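Local coordinates for protein NAD-dependent epimerase/dehydratase (Methylobacillus flagellatus KT, PDB 3GPI) that is of unknown function but probably binds a nicotinamide dinucleotide, as a Rossmann-fold member of the NAD-dependent epimerase/dehydratase family, at residues Y85-G88 against L89-L93; Y69-A72 against A73-S77; K135-L138 against E139-L143. All coordinates share one frame; numbering follows the deposited sequence.

Overall arrangement
The three contacts are short stretches of three helices on the same flank of the Rossmann sheet, joined by their side chains. Contact 1, on helix 86-95, is the most buried: small and aliphatic residues face strand 66-69, and charged ones are kept to its outer edge. Contact 2 comes earlier in the chain, where strand 66-69 turns into helix 71-76. It is partly buried and hydrated, with two waters bridging the strand's end to the helix. Contact 3, on helix 132-143, mixes a buried carboxylate with charged residues on its outer side. Leu89 and Val86 of contact 1 pack against contact 3, Tyr69 of contact 2 reaches contact 1, and Met137 of contact 3 covers Ala72.

Contact 1. Residues Y85-G88 against L89-L93; sequences YVEG and LRNTL
The side-chain amide of Asn91 lies with one face against the carbonyl oxygen of Glu87. The oxygen sits over the middle of the group, with Glu87 O 3.1 Å from Asn91 CG and equally far from the amide oxygen and nitrogen. This is face-on packing, not a hydrogen bond. The amide is placed there by CG lying beside the backbone N of Asn91 (chi1 -69°), which folds the side chain back over the preceding turn, and its ND2 is satisfied by Val50 O. The other flat group, the Arg90 guanidinium, meets Val86 obliquely, with Val86 CG2 4.3 Å from Arg90 NH2 in one of two modelled conformers. Glu87 lies near it, but the two charged groups do not touch.

Beneath these side chains runs an ordinary helical ladder, Arg90 N to Val86 O and Asn91 N to Glu87 O, both 2.8 Å. The third rung is doubled. Gly88 O takes the Thr92 backbone N at 3.0 Å and also Thr92 OG1 at 2.8 Å, the two donors arriving from opposite faces of the carbonyl plane. OG1 can reach back because it stands beside its own backbone N (chi1 -63°). A threonine therefore suits this buried turn, since its hydroxyl finds an acceptor within the helix while its methyl remains for packing. Glycine fits because Tyr69 OH, probably bonded to Gly88 O, lies 3.3 Å from Gly88 CA where a CB would stand and collide.

Leu89, Thr92 and Leu93 turn to strand 66-69, meeting Tyr69 and Leu67, so that helix 86-95 lies against the central sheet. Val86 and Arg90 meet helix 132-143 on one flank, and Tyr85, leading away from this turn, inserts its ring between that helix and helix 71-76.

Contact 2. Residues Y69-A72 against A73-S77; sequences YCVA and ASEYS
Ala73 packs its methyl against the carbonyl of Cys70 in the first turn of helix 71-76, the short helix that follows strand 66-69 in a strand-turn-helix unit of the Rossmann fold. Its backbone N has a water as acceptor, and the same water donates to Tyr69 O, joining the strand's end to the start of the helix. The small methyl lies close against Val107 of the neighbouring strand 103-109, which suits an alanine.

Ser74 makes the first helical bond, its N to Cys70 O at 3.2 Å.

Glu75 carries most of the side-chain contact. Its N bonds Val71 O at 2.8 Å, while its extended side chain, with CG beside the backbone N (chi1 -76°), runs back across Val71. One carboxylate oxygen, Glu75 OE2, lies 3.4 Å from Val71 CG1, and the other, OE1, lies 3.4 Å from Ala72 CA. OE1 is 2.9 Å from a second water, which probably donates a hydrogen bond to it and in turn sits 2.6 Å from Tyr69 OH, in the plane of the ring at its edge. Glutamate suits the place because its CG and CD lie over Val71 while its carboxylate stays near water. Val71 also touches a glycine-rich pattern resembling GxGxxG, unconfirmed but consistent with a place near a dinucleotide site. With an alanine at Glu75, that water would probably lose the acceptor tying it to the helix, and the flank of Val71 would be left uncovered.

Tyr76 bonds Ala72 O through its N at 2.7 Å, but CG anti to that N (chi1 -161°) sends the ring off toward Met137 and Ser109. At the far end, Ser77 OG donates to Ser74 O at 2.8 Å, tilted 33° from the carbonyl plane.

Contact 3. Residues K135-L138 against E139-L143; sequences KRML and EAEAL
Leu138 and Glu141 lie side by side, one turn apart and pointing the same way. Leu138 CD2 comes 3.7 Å from Glu141 OE1, so an aliphatic branch flanks the carboxylate. Both chains leave with CG beside the backbone N (chi1 -66° and -82°), which aligns them. This is the tight part of the turn: Glu141 N bonds Met137 O at 2.9 Å, and Met137, Ala140 and Glu141 press on Phe106 of strand 103-109. Alanine suits the spot where the helix lies close to the sheet.

The outer side is looser. Lys135 O accepts Glu139 N at 3.0 Å, but the lysine's end leads away. A water donates to Arg136 O at 2.8 Å and, in one of two modelled conformers of Glu139, to its OE1. The bond from Ala142 N to Leu138 O is weak (132°). Arg136 is held: NE bonds Phe132 O, NH2 bonds Leu83 O, with a cation-pi contact to Phe132.

Buried carboxylates need partners. Glu141 has two, a salt bridge from OE1 to Arg153 and a hydrogen bond from Ser108 OG to OE2. With both oxygens matched, the group is likely to stay ionised, and it fastens helix 132-143 to the sheet through charge as well as packing.

Contact 1. Residues Y85-G88 against L89-L93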
ATOM      1  N   TYR A  85     -15.766  -4.406   1.497  1.00 35.14           N
ATOM      2  CA  TYR A  85     -14.825  -3.654   0.630  1.00 34.89           C
ATOM      3  C   TYR A  85     -15.147  -3.832  -0.837  1.00 34.65           C
ATOM      4  O   TYR A  85     -14.855  -2.956  -1.661  1.00 35.31           O
ATOM      5  CB  TYR A  85     -13.361  -4.102   0.818  1.00 34.82           C
ATOM      6  CG  TYR A  85     -12.789  -4.105   2.223  1.00 33.24           C
ATOM      7  CD1 TYR A  85     -11.629  -4.835   2.505  1.00 30.67           C
ATOM      8  CD2 TYR A  85     -13.387  -3.382   3.260  1.00 32.24           C
ATOM      9  CE1 TYR A  85     -11.081  -4.856   3.772  1.00 31.45           C
ATOM     10  CE2 TYR A  85     -12.846  -3.401   4.546  1.00 31.99           C
ATOM     11  CZ  TYR A  85     -11.689  -4.137   4.787  1.00 31.35           C
ATOM     12  OH  TYR A  85     -11.149  -4.159   6.042  1.00 27.84           O
ATOM     13  N   VAL A  86     -15.694  -4.999  -1.174  1.00 35.31           N
ATOM     14  CA  VAL A  86     -15.961  -5.371  -2.560  1.00 35.75           C
ATOM     15  C   VAL A  86     -17.041  -4.445  -3.147  1.00 35.75           C
ATOM     16  O   VAL A  86     -17.023  -4.157  -4.341  1.00 35.41           O
ATOM     17  CB  VAL A  86     -16.361  -6.858  -2.682  1.00 35.78           C
ATOM     18  CG1 VAL A  86     -17.718  -7.110  -2.018  1.00 36.12           C
ATOM     19  CG2 VAL A  86     -16.349  -7.330  -4.150  1.00 35.89           C
ATOM     20  N   GLU A  87     -17.949  -3.983  -2.285  1.00 35.50           N
ATOM     21  CA  GLU A  87     -19.034  -3.052  -2.661  1.00 35.59           C
ATOM     22  C   GLU A  87     -18.491  -1.838  -3.405  1.00 33.79           C
ATOM     23  O   GLU A  87     -18.944  -1.523  -4.519  1.00 33.58           O
ATOM     24  CB  GLU A  87     -19.783  -2.570  -1.405  1.00 36.70           C
ATOM     25  CG  GLU A  87     -21.301  -2.528  -1.529  1.00 40.30           C
ATOM     26  CD  GLU A  87     -21.946  -3.881  -1.264  1.00 44.95           C
ATOM     27  OE1 GLU A  87     -21.267  -4.919  -1.441  1.00 46.84           O
ATOM     28  OE2 GLU A  87     -23.136  -3.907  -0.875  1.00 48.50           O
ATOM     29  N   GLY A  88     -17.554  -1.149  -2.757  1.00 31.85           N
ATOM     30  CA  GLY A  88     -16.957   0.083  -3.271  1.00 29.15           C
ATOM     31  C   GLY A  88     -16.274  -0.118  -4.620  1.00 27.22           C
ATOM     32  O   GLY A  88     -16.368   0.742  -5.520  1.00 26.56           O
ATOM     33  N   LEU A  89     -15.554  -1.229  -4.742  1.00 25.40           N
ATOM     34  CA  LEU A  89     -14.891  -1.597  -5.994  1.00 23.83           C
ATOM     35  C   LEU A  89     -15.904  -1.964  -7.086  1.00 24.51           C
ATOM     36  O   LEU A  89     -15.762  -1.587  -8.249  1.00 22.91           O
ATOM     37  CB  LEU A  89     -13.923  -2.758  -5.745  1.00 24.65           C
ATOM     38  CG  LEU A  89     -13.218  -3.358  -6.974  1.00 21.31           C
ATOM     39  CD1 LEU A  89     -12.324  -2.307  -7.699  1.00 22.91           C
ATOM     40  CD2 LEU A  89     -12.404  -4.577  -6.584  1.00 23.43           C
ATOM     41  N   ARG A  90     -16.936  -2.718  -6.701  1.00 24.86           N
ATOM     42  CA  ARG A  90     -17.985  -3.099  -7.650  0.50 24.36           C
ATOM     43  C   ARG A  90     -18.709  -1.857  -8.168  1.00 23.17           C
ATOM     44  O   ARG A  90     -18.910  -1.747  -9.393  1.00 23.36           O
ATOM     45  CB  ARG A  90     -19.001  -4.107  -7.066  0.50 24.53           C
ATOM     46  CG  ARG A  90     -19.878  -4.750  -8.142  0.50 24.48           C
ATOM     47  CD  ARG A  90     -21.081  -5.485  -7.552  0.50 27.18           C
ATOM     48  NE  ARG A  90     -20.681  -6.563  -6.655  0.50 28.50           N
ATOM     49  CZ  ARG A  90     -20.210  -7.733  -7.072  0.50 28.67           C
ATOM     50  NH1 ARG A  90     -20.076  -7.956  -8.373  0.50 28.99           N
ATOM     51  NH2 ARG A  90     -19.869  -8.672  -6.194  0.50 30.15           N
ATOM     52  N   ASN A  91     -19.046  -0.941  -7.271  1.00 23.48           N
ATOM     53  CA  ASN A  91     -19.749   0.298  -7.614  1.00 21.57           C
ATOM     54  C   ASN A  91     -18.897   1.140  -8.554  1.00 21.48           C
ATOM     55  O   ASN A  91     -19.406   1.661  -9.550  1.00 21.51           O
ATOM     56  CB  ASN A  91     -20.112   1.107  -6.367  1.00 22.11           C
ATOM     57  CG  ASN A  91     -21.195   0.433  -5.530  1.00 20.51           C
ATOM     58  OD1 ASN A  91     -21.842  -0.510  -5.984  1.00 23.43           O
ATOM     59  ND2 ASN A  91     -21.368   0.915  -4.320  1.00 24.22           N
ATOM     60  N   THR A  92     -17.604   1.233  -8.248  1.00 20.55           N
ATOM     61  CA  THR A  92     -16.668   2.027  -9.049  1.00 19.82           C
ATOM     62  C   THR A  92     -16.498   1.418 -10.431  1.00 19.06           C
ATOM     63  O   THR A  92     -16.559   2.131 -11.448  1.00 17.52           O
ATOM     64  CB  THR A  92     -15.304   2.123  -8.349  1.00 19.43           C
ATOM     65  OG1 THR A  92     -15.450   2.810  -7.106  1.00 20.43           O
ATOM     66  CG2 THR A  92     -14.342   2.945  -9.176  1.00 19.40           C
ATOM     67  N   LEU A  93     -16.287   0.114 -10.533  1.00 18.95           N
ATOM     68  CA  LEU A  93     -16.176  -0.500 -11.832  1.00 19.99           C
ATOM     69  C   LEU A  93     -17.445  -0.356 -12.662  1.00 20.14           C
ATOM     70  O   LEU A  93     -17.397  -0.043 -13.842  1.00 21.15           O
ATOM     71  CB  LEU A  93     -15.806  -1.968 -11.702  1.00 20.77           C
ATOM     72  CG  LEU A  93     -14.444  -2.204 -11.056  1.00 21.06           C
ATOM     73  CD1 LEU A  93     -14.314  -3.688 -10.647  1.00 21.17           C
ATOM     74  CD2 LEU A  93     -13.340  -1.816 -12.039  1.00 21.59           C
TER

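Contact 2. Residues Y69-A72 against A73-S77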
ATOM      1  N   TYR A  69      -7.143   1.699  -7.493  1.00 14.22           N
ATOM      2  CA  TYR A  69      -8.138   1.680  -6.446  1.00 16.06           C
ATOM      3  C   TYR A  69      -7.443   1.452  -5.114  1.00 16.78           C
ATOM      4  O   TYR A  69      -6.890   0.383  -4.891  1.00 16.27           O
ATOM      5  CB  TYR A  69      -9.159   0.578  -6.741  1.00 16.89           C
ATOM      6  CG  TYR A  69     -10.400   0.651  -5.891  1.00 19.47           C
ATOM      7  CD1 TYR A  69     -11.481   1.422  -6.285  1.00 19.95           C
ATOM      8  CD2 TYR A  69     -10.472  -0.037  -4.683  1.00 22.67           C
ATOM      9  CE1 TYR A  69     -12.606   1.512  -5.505  1.00 23.53           C
ATOM     10  CE2 TYR A  69     -11.609   0.024  -3.902  1.00 25.72           C
ATOM     11  CZ  TYR A  69     -12.661   0.810  -4.315  1.00 25.27           C
ATOM     12  OH  TYR A  69     -13.777   0.892  -3.526  1.00 27.40           O
ATOM     13  N   CYS A  70      -7.502   2.479  -4.275  1.00 18.39           N
ATOM     14  CA  CYS A  70      -6.834   2.496  -2.969  1.00 21.81           C
ATOM     15  C   CYS A  70      -7.829   2.418  -1.804  1.00 23.59           C
ATOM     16  O   CYS A  70      -7.390   2.236  -0.664  1.00 24.62           O
ATOM     17  CB  CYS A  70      -6.077   3.799  -2.820  1.00 22.83           C
ATOM     18  SG  CYS A  70      -4.948   4.189  -4.143  1.00 26.29           S
ATOM     19  N   VAL A  71      -9.137   2.501  -2.079  1.00 24.20           N
ATOM     20  CA  VAL A  71     -10.139   2.654  -0.999  1.00 24.85           C
ATOM     21  C   VAL A  71     -10.178   1.441  -0.044  1.00 24.81           C
ATOM     22  O   VAL A  71     -10.215   1.627   1.172  1.00 25.47           O
ATOM     23  CB  VAL A  71     -11.543   2.981  -1.566  1.00 25.25           C
ATOM     24  CG1 VAL A  71     -12.619   3.037  -0.446  1.00 26.06           C
ATOM     25  CG2 VAL A  71     -11.489   4.288  -2.372  1.00 25.41           C
ATOM     26  N   ALA A  72     -10.118   0.226  -0.583  1.00 24.11           N
ATOM     27  CA  ALA A  72     -10.211  -0.989   0.247  1.00 23.99           C
ATOM     28  C   ALA A  72      -9.017  -1.028   1.191  1.00 25.07           C
ATOM     29  O   ALA A  72      -9.162  -1.343   2.386  1.00 25.20           O
ATOM     30  CB  ALA A  72     -10.314  -2.260  -0.634  1.00 24.82           C
ATOM     31  N   ALA A  73      -7.838  -0.655   0.691  1.00 25.08           N
ATOM     32  CA  ALA A  73      -6.656  -0.581   1.564  1.00 25.94           C
ATOM     33  C   ALA A  73      -6.810   0.413   2.731  1.00 27.06           C
ATOM     34  O   ALA A  73      -6.443   0.087   3.873  1.00 26.77           O
ATOM     35  CB  ALA A  73      -5.390  -0.295   0.740  1.00 25.38           C
ATOM     36  N   SER A  74      -7.357   1.599   2.458  1.00 28.21           N
ATOM     37  CA  SER A  74      -7.669   2.580   3.515  1.00 30.09           C
ATOM     38  C   SER A  74      -8.720   2.057   4.482  1.00 30.42           C
ATOM     39  O   SER A  74      -8.622   2.311   5.685  1.00 31.48           O
ATOM     40  CB  SER A  74      -8.148   3.895   2.920  1.00 29.75           C
ATOM     41  OG  SER A  74      -7.112   4.478   2.157  1.00 34.26           O
ATOM     42  N   GLU A  75      -9.709   1.340   3.944  1.00 30.51           N
ATOM     43  CA  GLU A  75     -10.763   0.680   4.730  1.00 31.95           C
ATOM     44  C   GLU A  75     -10.168  -0.418   5.628  1.00 32.25           C
ATOM     45  O   GLU A  75     -10.527  -0.529   6.799  1.00 32.92           O
ATOM     46  CB  GLU A  75     -11.869   0.093   3.811  1.00 31.61           C
ATOM     47  CG  GLU A  75     -12.878   1.131   3.216  1.00 32.55           C
ATOM     48  CD  GLU A  75     -13.699   0.613   2.008  1.00 34.50           C
ATOM     49  OE1 GLU A  75     -13.386  -0.447   1.408  1.00 36.26           O
ATOM     50  OE2 GLU A  75     -14.674   1.291   1.622  1.00 35.35           O
ATOM     51  N   TYR A  76      -9.269  -1.231   5.069  1.00 32.64           N
ATOM     52  CA  TYR A  76      -8.581  -2.295   5.811  1.00 32.98           C
ATOM     53  C   TYR A  76      -7.924  -1.742   7.070  1.00 34.01           C
ATOM     54  O   TYR A  76      -8.044  -2.326   8.147  1.00 33.26           O
ATOM     55  CB  TYR A  76      -7.486  -2.923   4.949  1.00 32.85           C
ATOM     56  CG  TYR A  76      -7.024  -4.286   5.420  1.00 32.86           C
ATOM     57  CD1 TYR A  76      -7.526  -5.432   4.819  1.00 34.38           C
ATOM     58  CD2 TYR A  76      -6.092  -4.433   6.455  1.00 33.09           C
ATOM     59  CE1 TYR A  76      -7.125  -6.694   5.206  1.00 33.43           C
ATOM     60  CE2 TYR A  76      -5.689  -5.724   6.858  1.00 32.70           C
ATOM     61  CZ  TYR A  76      -6.228  -6.836   6.219  1.00 33.36           C
ATOM     62  OH  TYR A  76      -5.871  -8.118   6.561  1.00 35.79           O
ATOM     63  N   SER A  77      -7.220  -0.621   6.887  1.00 35.25           N
ATOM     64  CA  SER A  77      -6.478   0.075   7.935  1.00 36.32           C
ATOM     65  C   SER A  77      -7.450   0.789   8.862  1.00 36.64           C
ATOM     66  O   SER A  77      -7.452   0.537  10.066  1.00 37.89           O
ATOM     67  CB  SER A  77      -5.496   1.084   7.311  1.00 36.36           C
ATOM     68  OG  SER A  77      -6.150   2.297   6.941  1.00 38.00           O
TER
HETATM   69  O   HOH W   1      -7.716  -0.696  -2.271  1.00 22.71           O
HETATM   70  O   HOH W   2     -13.755  -0.758  -1.492  1.00 27.50           O

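Contact 3. Residues K135-L138 against E139-L143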
ATOM      1  N   LYS A 135     -10.658 -11.333   5.046  1.00 18.35           N
ATOM      2  CA  LYS A 135     -11.692 -11.997   4.262  1.00 19.15           C
ATOM      3  C   LYS A 135     -12.340 -10.983   3.304  1.00 19.30           C
ATOM      4  O   LYS A 135     -12.585 -11.300   2.139  1.00 20.32           O
ATOM      5  CB  LYS A 135     -12.706 -12.671   5.186  1.00 19.27           C
ATOM      6  CG  LYS A 135     -12.144 -13.915   5.881  1.00 22.46           C
ATOM      7  CD  LYS A 135     -13.120 -14.424   6.913  1.00 27.48           C
ATOM      8  CE  LYS A 135     -12.657 -15.772   7.473  1.00 30.24           C
ATOM      9  NZ  LYS A 135     -13.377 -16.049   8.768  1.00 33.59           N
ATOM     10  N   ARG A 136     -12.620  -9.786   3.816  1.00 19.89           N
ATOM     11  CA  ARG A 136     -13.206  -8.707   3.018  1.00 18.99           C
ATOM     12  C   ARG A 136     -12.244  -8.320   1.899  1.00 18.93           C
ATOM     13  O   ARG A 136     -12.659  -8.001   0.790  1.00 19.83           O
ATOM     14  CB  ARG A 136     -13.510  -7.478   3.896  1.00 19.40           C
ATOM     15  CG  ARG A 136     -14.807  -7.625   4.755  1.00 20.30           C
ATOM     16  CD  ARG A 136     -15.010  -6.398   5.628  1.00 24.06           C
ATOM     17  NE  ARG A 136     -14.127  -6.377   6.807  1.00 28.49           N
ATOM     18  CZ  ARG A 136     -14.020  -5.355   7.662  1.00 31.38           C
ATOM     19  NH1 ARG A 136     -13.205  -5.447   8.715  1.00 31.04           N
ATOM     20  NH2 ARG A 136     -14.749  -4.245   7.494  1.00 33.80           N
ATOM     21  N   MET A 137     -10.945  -8.342   2.187  1.00 18.90           N
ATOM     22  CA  MET A 137      -9.984  -7.990   1.175  1.00 18.56           C
ATOM     23  C   MET A 137      -9.873  -9.019   0.065  1.00 17.62           C
ATOM     24  O   MET A 137      -9.840  -8.680  -1.126  1.00 18.25           O
ATOM     25  CB  MET A 137      -8.625  -7.800   1.833  1.00 19.41           C
ATOM     26  CG  MET A 137      -7.623  -7.134   0.929  1.00 19.62           C
ATOM     27  SD  MET A 137      -8.070  -5.509   0.143  1.00 16.95           S
ATOM     28  CE  MET A 137      -7.694  -4.418   1.391  1.00 21.43           C
ATOM     29  N   LEU A 138      -9.861 -10.296   0.442  1.00 18.36           N
ATOM     30  CA  LEU A 138      -9.878 -11.332  -0.583  1.00 17.58           C
ATOM     31  C   LEU A 138     -11.195 -11.300  -1.404  1.00 19.26           C
ATOM     32  O   LEU A 138     -11.162 -11.591  -2.596  1.00 20.59           O
ATOM     33  CB  LEU A 138      -9.594 -12.736  -0.009  1.00 18.62           C
ATOM     34  CG  LEU A 138      -8.194 -12.954   0.555  1.00 17.19           C
ATOM     35  CD1 LEU A 138      -8.163 -14.361   1.242  1.00 22.08           C
ATOM     36  CD2 LEU A 138      -7.081 -12.817  -0.501  1.00 20.21           C
ATOM     37  N   GLU A 139     -12.316 -10.927  -0.775  1.00 20.05           N
ATOM     38  CA  GLU A 139     -13.582 -10.798  -1.492  0.50 21.15           C
ATOM     39  C   GLU A 139     -13.520  -9.659  -2.521  1.00 21.91           C
ATOM     40  O   GLU A 139     -14.025  -9.816  -3.649  1.00 23.59           O
ATOM     41  CB  GLU A 139     -14.725 -10.583  -0.506  0.50 21.31           C
ATOM     42  CG  GLU A 139     -16.047 -10.249  -1.153  0.50 22.78           C
ATOM     43  CD  GLU A 139     -17.179 -10.350  -0.184  0.50 23.20           C
ATOM     44  OE1 GLU A 139     -17.219  -9.556   0.780  0.50 22.42           O
ATOM     45  OE2 GLU A 139     -18.033 -11.238  -0.401  0.50 26.02           O
ATOM     46  N   ALA A 140     -12.903  -8.532  -2.145  1.00 21.81           N
ATOM     47  CA  ALA A 140     -12.715  -7.403  -3.073  1.00 22.27           C
ATOM     48  C   ALA A 140     -11.779  -7.806  -4.219  1.00 22.69           C
ATOM     49  O   ALA A 140     -12.047  -7.461  -5.384  1.00 24.27           O
ATOM     50  CB  ALA A 140     -12.221  -6.151  -2.344  1.00 22.25           C
ATOM     51  N   GLU A 141     -10.700  -8.524  -3.897  1.00 22.65           N
ATOM     52  CA  GLU A 141      -9.742  -9.006  -4.889  1.00 22.56           C
ATOM     53  C   GLU A 141     -10.399  -9.877  -5.940  1.00 24.93           C
ATOM     54  O   GLU A 141     -10.088  -9.763  -7.129  1.00 24.26           O
ATOM     55  CB  GLU A 141      -8.628  -9.828  -4.235  1.00 23.31           C
ATOM     56  CG  GLU A 141      -7.476  -9.023  -3.623  1.00 20.61           C
ATOM     57  CD  GLU A 141      -6.337  -9.901  -3.159  1.00 18.89           C
ATOM     58  OE1 GLU A 141      -6.174 -11.036  -3.624  1.00 20.68           O
ATOM     59  OE2 GLU A 141      -5.546  -9.456  -2.316  1.00 17.85           O
ATOM     60  N   ALA A 142     -11.311 -10.734  -5.484  1.00 26.28           N
ATOM     61  CA  ALA A 142     -11.825 -11.852  -6.285  1.00 27.89           C
ATOM     62  C   ALA A 142     -12.456 -11.363  -7.567  1.00 29.10           C
ATOM     63  O   ALA A 142     -12.311 -12.003  -8.627  1.00 30.15           O
ATOM     64  CB  ALA A 142     -12.840 -12.649  -5.475  1.00 27.69           C
ATOM     65  N   LEU A 143     -13.155 -10.240  -7.435  1.00 29.20           N
ATOM     66  CA  LEU A 143     -13.871  -9.560  -8.502  1.00 29.67           C
ATOM     67  C   LEU A 143     -12.969  -9.309  -9.698  1.00 29.72           C
ATOM     68  O   LEU A 143     -13.309  -9.608 -10.839  1.00 30.27           O
ATOM     69  CB  LEU A 143     -14.393  -8.236  -7.961  1.00 29.33           C
ATOM     70  CG  LEU A 143     -15.509  -7.475  -8.683  1.00 30.38           C
ATOM     71  CD1 LEU A 143     -16.778  -8.355  -8.885  1.00 33.62           C
ATOM     72  CD2 LEU A 143     -15.850  -6.244  -7.894  1.00 30.81           C
TER
HETATM   73  O   HOH W   3     -15.321  -7.068   0.702  1.00 33.15           O